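PDB 2OR0: hydroxylase from Rhodococcus sp., which probably acts as a flavin-dependent monooxygenase (hydroxylase) of the acyl-CoA dehydrogenase family, using molecular oxygen and reduced flavin. Local coordinates for residues Gly23-Arg28 against Ala82-Gly87; Gly61-Leu66 against Trp97-Val102; Thr140-Gly145 against Gly216-Gly221; Tyr146-Arg151 against Leu212-Ala217. All coordinates share one frame; numbering follows the deposited sequence.

Interaction 1 (Gly23-Arg28 against Ala82-Gly87); sequences GRVLDR and AETVMG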
loop_
_atom_site.group_PDB
_atom_site.type_symbol
_atom_site.label_atom_id
_atom_site.label_comp_id
_atom_site.label_asym_id
_atom_site.label_seq_id
_atom_site.Cartn_x
_atom_site.Cartn_y
_atom_site.Cartn_z
ATOM N N GLY A 23 9.510 12.484 -12.252
ATOM C CA GLY A 23 10.143 12.832 -10.940
ATOM C C GLY A 23 11.442 12.076 -10.751
ATOM O O GLY A 23 11.700 11.065 -11.427
ATOM N N ARG A 24 12.266 12.561 -9.830
ATOM C CA ARG A 24 13.615 12.045 -9.678
ATOM C C ARG A 24 13.639 10.625 -9.070
ATOM O O ARG A 24 14.414 9.783 -9.527
ATOM C CB ARG A 24 14.490 13.029 -8.881
ATOM C CG ARG A 24 15.952 13.102 -9.350
ATOM C CD ARG A 24 16.836 12.072 -8.624
ATOM N NE ARG A 24 18.197 11.890 -9.170
ATOM C CZ ARG A 24 19.304 12.468 -8.689
ATOM N NH1 ARG A 24 19.255 13.306 -7.652
ATOM N NH2 ARG A 24 20.475 12.208 -9.254
ATOM N N VAL A 25 12.804 10.352 -8.062
ATOM C CA VAL A 25 12.806 9.004 -7.453
ATOM C C VAL A 25 12.587 7.891 -8.496
ATOM O O VAL A 25 13.349 6.931 -8.538
ATOM C CB VAL A 25 11.847 8.863 -6.221
ATOM C CG1 VAL A 25 11.754 7.390 -5.784
ATOM C CG2 VAL A 25 12.345 9.711 -5.074
ATOM N N LEU A 26 11.570 8.040 -9.348
ATOM C CA LEU A 26 11.339 7.071 -10.436
ATOM C C LEU A 26 12.521 6.929 -11.415
ATOM O O LEU A 26 12.793 5.831 -11.891
ATOM C CB LEU A 26 10.038 7.374 -11.181
ATOM C CG LEU A 26 9.386 6.275 -12.046
ATOM C CD1 LEU A 26 9.404 4.867 -11.413
ATOM C CD2 LEU A 26 7.957 6.679 -12.366
ATOM N N ASP A 27 13.235 8.024 -11.692
ATOM C CA ASP A 27 14.445 7.972 -12.533
ATOM C C ASP A 27 15.539 7.166 -11.850
ATOM O O ASP A 27 16.255 6.417 -12.515
ATOM C CB ASP A 27 15.002 9.374 -12.831
ATOM C CG ASP A 27 14.048 10.234 -13.633
ATOM O OD1 ASP A 27 13.410 9.717 -14.588
ATOM O OD2 ASP A 27 13.958 11.440 -13.309
ATOM N N ARG A 28 15.680 7.338 -10.534
ATOM C CA ARG A 28 16.655 6.550 -9.756
ATOM C C ARG A 28 16.326 5.046 -9.728
ATOM O O ARG A 28 17.216 4.202 -9.791
ATOM C CB ARG A 28 16.767 7.072 -8.327
ATOM C CG ARG A 28 17.222 8.501 -8.209
ATOM C CD ARG A 28 17.604 8.788 -6.790
ATOM N NE ARG A 28 16.826 9.893 -6.257
ATOM C CZ ARG A 28 16.748 10.195 -4.963
ATOM N NH1 ARG A 28 17.396 9.463 -4.053
ATOM N NH2 ARG A 28 16.006 11.223 -4.576
ATOM N N ALA A 82 1.816 7.600 -6.502
ATOM C CA ALA A 82 1.116 6.473 -7.091
ATOM C C ALA A 82 1.903 5.896 -8.270
ATOM O O ALA A 82 2.112 4.688 -8.342
ATOM C CB ALA A 82 -0.281 6.871 -7.500
ATOM N N GLU A 83 2.389 6.764 -9.159
ATOM C CA GLU A 83 3.113 6.309 -10.338
ATOM C C GLU A 83 4.441 5.657 -10.001
ATOM O O GLU A 83 4.870 4.712 -10.699
ATOM C CB GLU A 83 3.327 7.470 -11.337
ATOM C CG GLU A 83 2.023 7.923 -12.035
ATOM C CD GLU A 83 2.161 9.231 -12.861
ATOM O OE1 GLU A 83 3.186 9.945 -12.768
ATOM O OE2 GLU A 83 1.195 9.560 -13.586
ATOM N N THR A 84 5.109 6.166 -8.961
ATOM C CA THR A 84 6.381 5.589 -8.539
ATOM C C THR A 84 6.181 4.164 -7.977
ATOM O O THR A 84 6.928 3.253 -8.320
ATOM C CB THR A 84 7.114 6.480 -7.500
ATOM O OG1 THR A 84 7.148 7.842 -7.977
ATOM C CG2 THR A 84 8.537 5.959 -7.292
ATOM N N VAL A 85 5.191 3.996 -7.108
ATOM C CA VAL A 85 4.817 2.677 -6.585
ATOM C C VAL A 85 4.524 1.702 -7.749
ATOM O O VAL A 85 5.095 0.604 -7.810
ATOM C CB VAL A 85 3.604 2.789 -5.661
ATOM C CG1 VAL A 85 3.065 1.398 -5.275
ATOM C CG2 VAL A 85 3.959 3.592 -4.396
HETATM N N MSE A 86 3.658 2.125 -8.676
HETATM C CA MSE A 86 3.357 1.310 -9.841
HETATM C C MSE A 86 4.617 0.955 -10.590
HETATM O O MSE A 86 4.750 -0.152 -11.058
HETATM C CB MSE A 86 2.381 2.012 -10.773
HETATM C CG MSE A 86 1.008 2.146 -10.240
HETATM SE SE MSE A 86 -0.110 3.193 -11.479
HETATM C CE MSE A 86 -1.670 3.514 -10.403
ATOM N N GLY A 87 5.555 1.895 -10.700
ATOM C CA GLY A 87 6.799 1.632 -11.398
ATOM C C GLY A 87 7.665 0.609 -10.688
ATOM O O GLY A 87 8.232 -0.273 -11.318
HETATM O O HOH W 1 9.222 9.894 -8.832
#

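Interaction 2 (Gly61-Leu66 against Trp97-Val102); sequences GAIRLL and WVTGIV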
loop_
_atom_site.group_PDB
_atom_site.type_symbol
_atom_site.label_atom_id
_atom_site.label_comp_id
_atom_site.label_asym_id
_atom_site.label_seq_id
_atom_site.Cartn_x
_atom_site.Cartn_y
_atom_site.Cartn_z
ATOM N N GLY A 61 15.340 6.755 -2.320
ATOM C CA GLY A 61 14.456 7.742 -1.715
ATOM C C GLY A 61 12.967 7.426 -1.821
ATOM O O GLY A 61 12.137 8.260 -1.479
ATOM N N ALA A 62 12.608 6.236 -2.297
ATOM C CA ALA A 62 11.178 5.889 -2.452
ATOM C C ALA A 62 10.302 6.047 -1.200
ATOM O O ALA A 62 9.147 6.470 -1.297
ATOM C CB ALA A 62 11.017 4.490 -3.026
ATOM N N ILE A 63 10.828 5.696 -0.030
ATOM C CA ILE A 63 10.038 5.788 1.199
ATOM C C ILE A 63 9.904 7.240 1.684
ATOM O O ILE A 63 8.986 7.565 2.439
ATOM C CB ILE A 63 10.612 4.857 2.297
ATOM C CG1 ILE A 63 10.808 3.434 1.739
ATOM C CG2 ILE A 63 9.771 4.904 3.593
ATOM C CD1 ILE A 63 9.549 2.764 1.204
ATOM N N ARG A 64 10.790 8.120 1.215
ATOM C CA ARG A 64 10.718 9.539 1.554
ATOM C C ARG A 64 9.788 10.381 0.662
ATOM O O ARG A 64 9.636 11.609 0.869
ATOM C CB ARG A 64 12.128 10.116 1.569
ATOM C CG ARG A 64 12.888 9.691 2.830
ATOM C CD ARG A 64 14.231 10.363 2.935
ATOM N NE ARG A 64 15.051 10.067 1.769
ATOM C CZ ARG A 64 16.354 10.304 1.701
ATOM N NH1 ARG A 64 16.991 10.838 2.754
ATOM N NH2 ARG A 64 17.023 10.002 0.581
ATOM N N LEU A 65 9.151 9.719 -0.304
ATOM C CA LEU A 65 8.207 10.370 -1.221
ATOM C C LEU A 65 7.192 11.287 -0.544
ATOM O O LEU A 65 6.987 12.421 -0.984
ATOM C CB LEU A 65 7.485 9.338 -2.106
ATOM C CG LEU A 65 8.295 8.710 -3.253
ATOM C CD1 LEU A 65 7.575 7.479 -3.816
ATOM C CD2 LEU A 65 8.576 9.723 -4.348
ATOM N N LEU A 66 6.571 10.806 0.530
ATOM C CA LEU A 66 5.516 11.546 1.206
ATOM C C LEU A 66 5.974 12.051 2.578
ATOM O O LEU A 66 5.157 12.439 3.406
ATOM C CB LEU A 66 4.268 10.673 1.360
ATOM C CG LEU A 66 3.661 10.045 0.093
ATOM C CD1 LEU A 66 2.587 9.043 0.495
ATOM C CD2 LEU A 66 3.107 11.122 -0.891
ATOM N N TRP A 97 5.012 -3.417 -3.322
ATOM C CA TRP A 97 4.066 -3.500 -2.220
ATOM C C TRP A 97 4.626 -2.817 -0.970
ATOM O O TRP A 97 3.908 -2.072 -0.279
ATOM C CB TRP A 97 3.742 -4.966 -1.920
ATOM C CG TRP A 97 2.746 -5.135 -0.798
ATOM C CD1 TRP A 97 3.035 -5.309 0.530
ATOM C CD2 TRP A 97 1.310 -5.118 -0.898
ATOM N NE1 TRP A 97 1.864 -5.429 1.257
ATOM C CE2 TRP A 97 0.795 -5.308 0.412
ATOM C CE3 TRP A 97 0.409 -4.985 -1.964
ATOM C CZ2 TRP A 97 -0.587 -5.351 0.687
ATOM C CZ3 TRP A 97 -0.973 -5.035 -1.691
ATOM C CH2 TRP A 97 -1.450 -5.218 -0.380
ATOM N N VAL A 98 5.897 -3.070 -0.679
ATOM C CA VAL A 98 6.517 -2.511 0.534
ATOM C C VAL A 98 6.604 -0.964 0.425
ATOM O O VAL A 98 6.308 -0.231 1.386
ATOM C CB VAL A 98 7.886 -3.174 0.821
ATOM C CG1 VAL A 98 8.713 -2.326 1.786
ATOM C CG2 VAL A 98 7.689 -4.601 1.368
ATOM N N THR A 99 6.919 -0.488 -0.773
ATOM C CA THR A 99 6.947 0.967 -1.069
ATOM C C THR A 99 5.603 1.639 -0.855
ATOM O O THR A 99 5.530 2.698 -0.231
ATOM C CB THR A 99 7.427 1.242 -2.491
ATOM O OG1 THR A 99 8.682 0.598 -2.694
ATOM C CG2 THR A 99 7.601 2.734 -2.713
ATOM N N GLY A 100 4.539 1.019 -1.357
ATOM C CA GLY A 100 3.194 1.512 -1.135
ATOM C C GLY A 100 2.620 1.460 0.269
ATOM O O GLY A 100 1.662 2.171 0.551
ATOM N N ILE A 101 3.175 0.609 1.141
ATOM C CA ILE A 101 2.709 0.460 2.530
ATOM C C ILE A 101 3.613 1.250 3.474
ATOM O O ILE A 101 3.153 2.120 4.193
ATOM C CB ILE A 101 2.727 -1.056 3.000
ATOM C CG1 ILE A 101 1.794 -1.917 2.157
ATOM C CG2 ILE A 101 2.369 -1.189 4.488
ATOM C CD1 ILE A 101 0.435 -2.228 2.809
ATOM N N VAL A 102 4.890 0.897 3.492
ATOM C CA VAL A 102 5.876 1.553 4.336
ATOM C C VAL A 102 5.956 3.043 3.919
ATOM O O VAL A 102 6.065 3.918 4.778
ATOM C CB VAL A 102 7.247 0.846 4.266
ATOM C CG1 VAL A 102 8.292 1.542 5.127
ATOM C CG2 VAL A 102 7.134 -0.614 4.729
#

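Interaction 3 (Thr140-Gly145 against Gly216-Gly221); sequences TPVDGG and GAFVPG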
loop_
_atom_site.group_PDB
_atom_site.type_symbol
_atom_site.label_atom_id
_atom_site.label_comp_id
_atom_site.label_asym_id
_atom_site.label_seq_id
_atom_site.Cartn_x
_atom_site.Cartn_y
_atom_site.Cartn_z
ATOM N N THR A 140 -4.524 -0.204 27.197
ATOM C CA THR A 140 -5.065 0.143 28.522
ATOM C C THR A 140 -4.576 1.529 28.916
ATOM O O THR A 140 -3.356 1.745 29.022
ATOM C CB THR A 140 -4.644 -0.905 29.619
ATOM O OG1 THR A 140 -5.113 -2.210 29.234
ATOM C CG2 THR A 140 -5.246 -0.533 30.980
ATOM N N PRO A 141 -5.512 2.479 29.124
ATOM C CA PRO A 141 -5.104 3.820 29.561
ATOM C C PRO A 141 -4.482 3.774 30.945
ATOM O O PRO A 141 -5.093 3.243 31.893
ATOM C CB PRO A 141 -6.412 4.605 29.626
ATOM C CG PRO A 141 -7.426 3.772 28.922
ATOM C CD PRO A 141 -6.974 2.358 28.993
ATOM N N VAL A 142 -3.262 4.283 31.039
ATOM C CA VAL A 142 -2.621 4.529 32.320
ATOM C C VAL A 142 -2.150 5.986 32.351
ATOM O O VAL A 142 -2.126 6.672 31.313
ATOM C CB VAL A 142 -1.425 3.593 32.531
ATOM C CG1 VAL A 142 -1.902 2.134 32.630
ATOM C CG2 VAL A 142 -0.398 3.754 31.402
ATOM N N ASP A 143 -1.754 6.462 33.526
ATOM C CA ASP A 143 -1.214 7.817 33.617
ATOM C C ASP A 143 -0.017 8.030 32.651
ATOM O O ASP A 143 0.961 7.277 32.668
ATOM C CB ASP A 143 -0.861 8.176 35.074
ATOM C CG ASP A 143 -0.292 9.582 35.197
ATOM O OD1 ASP A 143 -1.092 10.553 35.188
ATOM O OD2 ASP A 143 0.960 9.713 35.261
ATOM N N GLY A 144 -0.130 9.025 31.769
ATOM C CA GLY A 144 0.942 9.289 30.789
ATOM C C GLY A 144 0.771 8.658 29.400
ATOM O O GLY A 144 1.503 9.007 28.465
ATOM N N GLY A 145 -0.186 7.745 29.257
ATOM C CA GLY A 145 -0.437 7.089 27.968
ATOM C C GLY A 145 -1.216 5.786 28.049
ATOM O O GLY A 145 -2.307 5.727 28.613
ATOM N N GLY A 216 3.029 -6.273 26.649
ATOM C CA GLY A 216 2.595 -5.170 27.516
ATOM C C GLY A 216 3.631 -4.055 27.466
ATOM O O GLY A 216 4.487 -3.930 28.361
ATOM N N ALA A 217 3.567 -3.272 26.386
ATOM C CA ALA A 217 4.478 -2.171 26.139
ATOM C C ALA A 217 3.792 -0.869 26.489
ATOM O O ALA A 217 2.661 -0.613 26.068
ATOM C CB ALA A 217 4.907 -2.157 24.693
ATOM N N PHE A 218 4.487 -0.038 27.259
ATOM C CA PHE A 218 3.975 1.287 27.569
ATOM C C PHE A 218 4.154 2.195 26.349
ATOM O O PHE A 218 5.248 2.266 25.786
ATOM C CB PHE A 218 4.702 1.904 28.777
ATOM C CG PHE A 218 4.372 3.361 28.992
ATOM C CD1 PHE A 218 3.113 3.734 29.455
ATOM C CD2 PHE A 218 5.316 4.355 28.716
ATOM C CE1 PHE A 218 2.793 5.086 29.657
ATOM C CE2 PHE A 218 5.003 5.702 28.914
ATOM C CZ PHE A 218 3.752 6.065 29.372
ATOM N N VAL A 219 3.071 2.872 25.970
ATOM C CA VAL A 219 3.092 3.827 24.862
ATOM C C VAL A 219 2.641 5.209 25.381
ATOM O O VAL A 219 1.483 5.384 25.775
ATOM C CB VAL A 219 2.191 3.365 23.666
ATOM C CG1 VAL A 219 2.264 4.384 22.511
ATOM C CG2 VAL A 219 2.596 1.960 23.161
ATOM N N PRO A 220 3.569 6.182 25.415
ATOM C CA PRO A 220 3.240 7.564 25.824
ATOM C C PRO A 220 2.152 8.207 24.958
ATOM O O PRO A 220 2.013 7.841 23.776
ATOM C CB PRO A 220 4.572 8.320 25.659
ATOM C CG PRO A 220 5.497 7.396 24.901
ATOM C CD PRO A 220 4.997 5.999 25.079
ATOM N N GLY A 221 1.380 9.139 25.535
ATOM C CA GLY A 221 0.299 9.842 24.825
ATOM C C GLY A 221 0.749 10.481 23.501
ATOM O O GLY A 221 0.035 10.408 22.487
#

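Interaction 4 (Tyr146-Arg151 against Leu212-Ala217); sequences YVLKGR and LIVDGA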
loop_
_atom_site.group_PDB
_atom_site.type_symbol
_atom_site.label_atom_id
_atom_site.label_comp_id
_atom_site.label_asym_id
_atom_site.label_seq_id
_atom_site.Cartn_x
_atom_site.Cartn_y
_atom_site.Cartn_z
ATOM N N TYR A 146 -0.665 4.731 27.454
ATOM C CA TYR A 146 -1.384 3.449 27.422
ATOM C C TYR A 146 -0.430 2.300 27.564
ATOM O O TYR A 146 0.767 2.444 27.264
ATOM C CB TYR A 146 -2.135 3.287 26.098
ATOM C CG TYR A 146 -3.080 4.420 25.780
ATOM C CD1 TYR A 146 -4.437 4.305 26.050
ATOM C CD2 TYR A 146 -2.610 5.602 25.194
ATOM C CE1 TYR A 146 -5.313 5.338 25.764
ATOM C CE2 TYR A 146 -3.489 6.660 24.882
ATOM C CZ TYR A 146 -4.830 6.510 25.174
ATOM O OH TYR A 146 -5.700 7.528 24.896
ATOM N N VAL A 147 -0.957 1.141 27.982
ATOM C CA VAL A 147 -0.160 -0.087 27.891
ATOM C C VAL A 147 -0.816 -1.013 26.860
ATOM O O VAL A 147 -2.037 -1.240 26.894
ATOM C CB VAL A 147 0.084 -0.792 29.249
ATOM C CG1 VAL A 147 1.103 -1.880 29.076
ATOM C CG2 VAL A 147 0.635 0.220 30.297
ATOM N N LEU A 148 0.020 -1.522 25.963
ATOM C CA LEU A 148 -0.431 -2.208 24.759
ATOM C C LEU A 148 -0.164 -3.714 24.794
ATOM O O LEU A 148 0.926 -4.146 25.101
ATOM C CB LEU A 148 0.264 -1.612 23.525
ATOM C CG LEU A 148 -0.369 -2.019 22.183
ATOM C CD1 LEU A 148 -1.614 -1.203 21.900
ATOM C CD2 LEU A 148 0.653 -1.832 21.091
ATOM N N LYS A 149 -1.173 -4.482 24.434
ATOM C CA LYS A 149 -1.018 -5.916 24.244
ATOM C C LYS A 149 -1.789 -6.366 22.993
ATOM O O LYS A 149 -2.927 -5.972 22.788
ATOM C CB LYS A 149 -1.550 -6.672 25.461
ATOM C CG LYS A 149 -1.275 -8.150 25.381
ATOM C CD LYS A 149 -2.113 -8.976 26.336
ATOM C CE LYS A 149 -1.591 -10.431 26.296
ATOM N NZ LYS A 149 -2.746 -11.291 26.381
ATOM N N GLY A 150 -1.182 -7.223 22.190
ATOM C CA GLY A 150 -1.918 -7.852 21.088
ATOM C C GLY A 150 -1.043 -8.633 20.116
ATOM O O GLY A 150 0.181 -8.747 20.291
ATOM N N ARG A 151 -1.695 -9.190 19.094
ATOM C CA ARG A 151 -1.023 -9.897 18.009
ATOM C C ARG A 151 -1.617 -9.364 16.691
ATOM O O ARG A 151 -2.832 -9.391 16.494
ATOM C CB ARG A 151 -1.222 -11.419 18.139
ATOM C CG ARG A 151 -0.535 -12.220 17.011
ATOM C CD ARG A 151 -0.229 -13.679 17.346
ATOM N NE ARG A 151 0.442 -14.318 16.195
ATOM C CZ ARG A 151 1.154 -15.449 16.236
ATOM N NH1 ARG A 151 1.323 -16.116 17.376
ATOM N NH2 ARG A 151 1.695 -15.940 15.120
ATOM N N LEU A 212 3.343 -9.640 14.373
ATOM C CA LEU A 212 4.010 -8.973 15.488
ATOM C C LEU A 212 3.220 -9.239 16.766
ATOM O O LEU A 212 1.993 -9.216 16.748
ATOM C CB LEU A 212 4.040 -7.446 15.272
ATOM C CG LEU A 212 4.673 -6.759 14.050
ATOM C CD1 LEU A 212 4.762 -5.253 14.279
ATOM C CD2 LEU A 212 6.045 -7.313 13.680
ATOM N N ILE A 213 3.933 -9.445 17.875
ATOM C CA ILE A 213 3.318 -9.618 19.200
ATOM C C ILE A 213 3.823 -8.560 20.188
ATOM O O ILE A 213 5.022 -8.282 20.247
ATOM C CB ILE A 213 3.601 -11.027 19.801
ATOM C CG1 ILE A 213 2.714 -12.071 19.125
ATOM C CG2 ILE A 213 3.245 -11.069 21.315
ATOM C CD1 ILE A 213 2.995 -13.510 19.601
ATOM N N VAL A 214 2.900 -7.999 20.959
ATOM C CA VAL A 214 3.232 -7.126 22.090
ATOM C C VAL A 214 2.622 -7.729 23.369
ATOM O O VAL A 214 1.416 -8.013 23.409
ATOM C CB VAL A 214 2.737 -5.655 21.836
ATOM C CG1 VAL A 214 3.115 -4.733 23.001
ATOM C CG2 VAL A 214 3.340 -5.088 20.539
ATOM N N ASP A 215 3.455 -7.932 24.398
ATOM C CA ASP A 215 3.005 -8.521 25.679
ATOM C C ASP A 215 2.479 -7.490 26.689
ATOM O O ASP A 215 1.576 -7.799 27.487
ATOM C CB ASP A 215 4.119 -9.362 26.335
ATOM C CG ASP A 215 4.249 -10.749 25.724
ATOM O OD1 ASP A 215 3.318 -11.168 25.009
ATOM O OD2 ASP A 215 5.296 -11.418 25.939
ATOM N N GLY A 216 3.029 -6.273 26.649
ATOM C CA GLY A 216 2.595 -5.170 27.516
ATOM C C GLY A 216 3.631 -4.055 27.466
ATOM O O GLY A 216 4.487 -3.930 28.361
ATOM N N ALA A 217 3.567 -3.272 26.386
ATOM C CA ALA A 217 4.478 -2.171 26.139
ATOM C C ALA A 217 3.792 -0.869 26.489
ATOM O O ALA A 217 2.661 -0.613 26.068
ATOM C CB ALA A 217 4.907 -2.157 24.693
#

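Interaction 1 (Gly23-Arg28 against Ala82-Gly87)
Leu26 straddles the backbone of helix 78-91, its two methyl branches touching residues one helical turn apart: CD2 lies 4.0 Å from the carbonyl O of Glu83, while CD1 comes to 4.2 Å from CA of Gly87. The fork is directed there because CG lies anti to the backbone N (chi1 -161°), and at Gly87 the branch meets bare backbone; a beta carbon would collide with CD1. Alongside it, Val25 and Thr84 cross at about a right angle, with CG1 of the valine 3.8 Å from CG2 of the threonine. The two helical segments run nearly parallel, their axes 9° apart and 9.7 Å from each other. The polar half of Thr84 is turned from the methyl contact. Its OG1 bonds to the carbonyl of Glu80 within its own helix and also accepts from a water, 3.0 Å from OG1, and that water in turn takes the N-H of Leu26 at the start of helix 24-31. Val25 also packs on Ala62 and Leu65, in the loop after helix 51-60. With no direct hydrogen bond between them, the two segments meet through aliphatic packing and one water bridge, which gives an amide of the helix's first turn a partner.

Interaction 2 (Gly61-Leu66 against Trp97-Val102)
Just after a Schellman motif, in which Gly61 with its positive phi closes helix 51-60, the chain lays Ala62 and Ile63 against Thr99 and Val102 of helix 93-102. No hydrogen bond crosses; the side chains meet through carbon atoms. Ala62 CB touches the methyl CG2 of Thr99 at 3.9 Å, and Ile63 spreads over the helix with both branches. Its CG1 arm stands beside the backbone N (chi1 -51°) and carries CD1 down onto the helix backbone, 3.9 Å from CA of Thr99. The polar interactions run within each side. Thr99 presents its methyl to the loop while OG1 bonds back to the carbonyl of Ser95 one turn earlier, a common way for a buried threonine in a helix to satisfy its hydroxyl. At the end of the helix the carbonyl O of Val98 accepts from the N-H groups of both Ile101 and Val102. On the other side, Ser60 OG takes the N-H of Ala62. Further apolar neighbours extend the contact: Thr99 also meets Val88 of helix 78-91, Ile63 meets Trp128, and Ala62 and Leu65 pack on Val25 of helix 24-31. The second arm of Ile63 ends at CG2, 4.0 Å from CG1 of Val102.

Interaction 3 (Thr140-Gly145 against Gly216-Gly221)
Gly144 O receives the N-H of Gly221 in the sole hydrogen bond between these segments, 2.9 Å from N to O, with the donor tilted 18° from the carbonyl plane. Two CA-H...O contacts flank it: CA of Pro220 reaches the same Gly144 O at 3.5 Å, and CA of Gly145 approaches Val219 O at 3.4 Å. Beside this backbone seam lies the ring of Phe218, which Val142 meets at the edge, CG2 standing 3.9 Å from CE1 and near the ring plane. The ring's CZ is 3.8 Å from Gly144 O, and Pro220 N of its own strand sits over one face. Phe218 gets there with CG anti to the backbone N (chi1 170°). Behind these contacts is a type II turn from Val142 to Gly145, which closes a tight beta hairpin through a reciprocal pair of backbone bonds between those two residues. Gly144 holds the positive-phi position of the turn. The missing side chain of Gly145 lets it form an antiparallel non-hydrogen-bonded pair with Pro220, CA to CA 4.3 Å; a beta carbon would run into Val219 O. One hydrogen bond and two weak CA-H...O contacts thus join the backbones, while Val142 against Phe218 adds an apolar side-chain contact.

Interaction 4 (Tyr146-Arg151 against Leu212-Ala217)
Leu148 and Ala217, then Gly150 and Val214, pair as antiparallel neighbours, each couple joined by two backbone hydrogen bonds, while the short strand axes run at 146° to each other, well twisted from antiparallel. The straightest of the four bonds runs from Val214 N to Gly150 O at 2.9 Å, with an N-H...O angle of 172°. Between the couples the register slips by one residue: Gly216 and Ala217 both face Leu148, a classic beta bulge. Leu148 O therefore takes the N-H of Ala217, with CA-H of Gly216 alongside it, CA lying 3.1 Å from that oxygen. This bulge marks the corner where strand 210-214 gives way to strand 217-220 in the beta domain expected of the acyl-CoA dehydrogenase fold. Leu148, Val214 and Ala217 share the buried face, packed against Leu187. On the other face Arg151, with CG anti to the backbone N (chi1 180°) and its chain extended, carries CD to 3.8 Å from Ile213 CG1 and NH1 to 3.8 Å from Ile213 CD1. An alanine here would lack CG1 and CD1, and the aliphatic part of Arg151 would probably turn more freely, restrained mainly at its salt-bridged end. That bridge joins NH2 to Asp211. Lys149 CG rests 3.3 Å from Val214 O.

In the fold
From the N terminus, helix 24-31 is the first element, and interaction 1 closes a loop when helix 78-91 returns to it. Before that loop is complete, residues 61-66 have passed and their partner 97-102 still lies ahead, so interactions 1 and 2 cross; they also touch, Val25 and Thr84 both meeting Leu65. Together they tie helices 24-31, 78-91 and 93-102 and the loop after helix 51-60. The beta region follows in series. There residues 212-221 return to 140-151 after some 60 to 70 residues, closing both remaining contacts: interaction 4 opens inside the span of interaction 3, and both end on the same stretch, sharing Gly216 and Ala217 in one sheet. Interactions 2 and 4 stay about 11 Å apart at their nearest atoms.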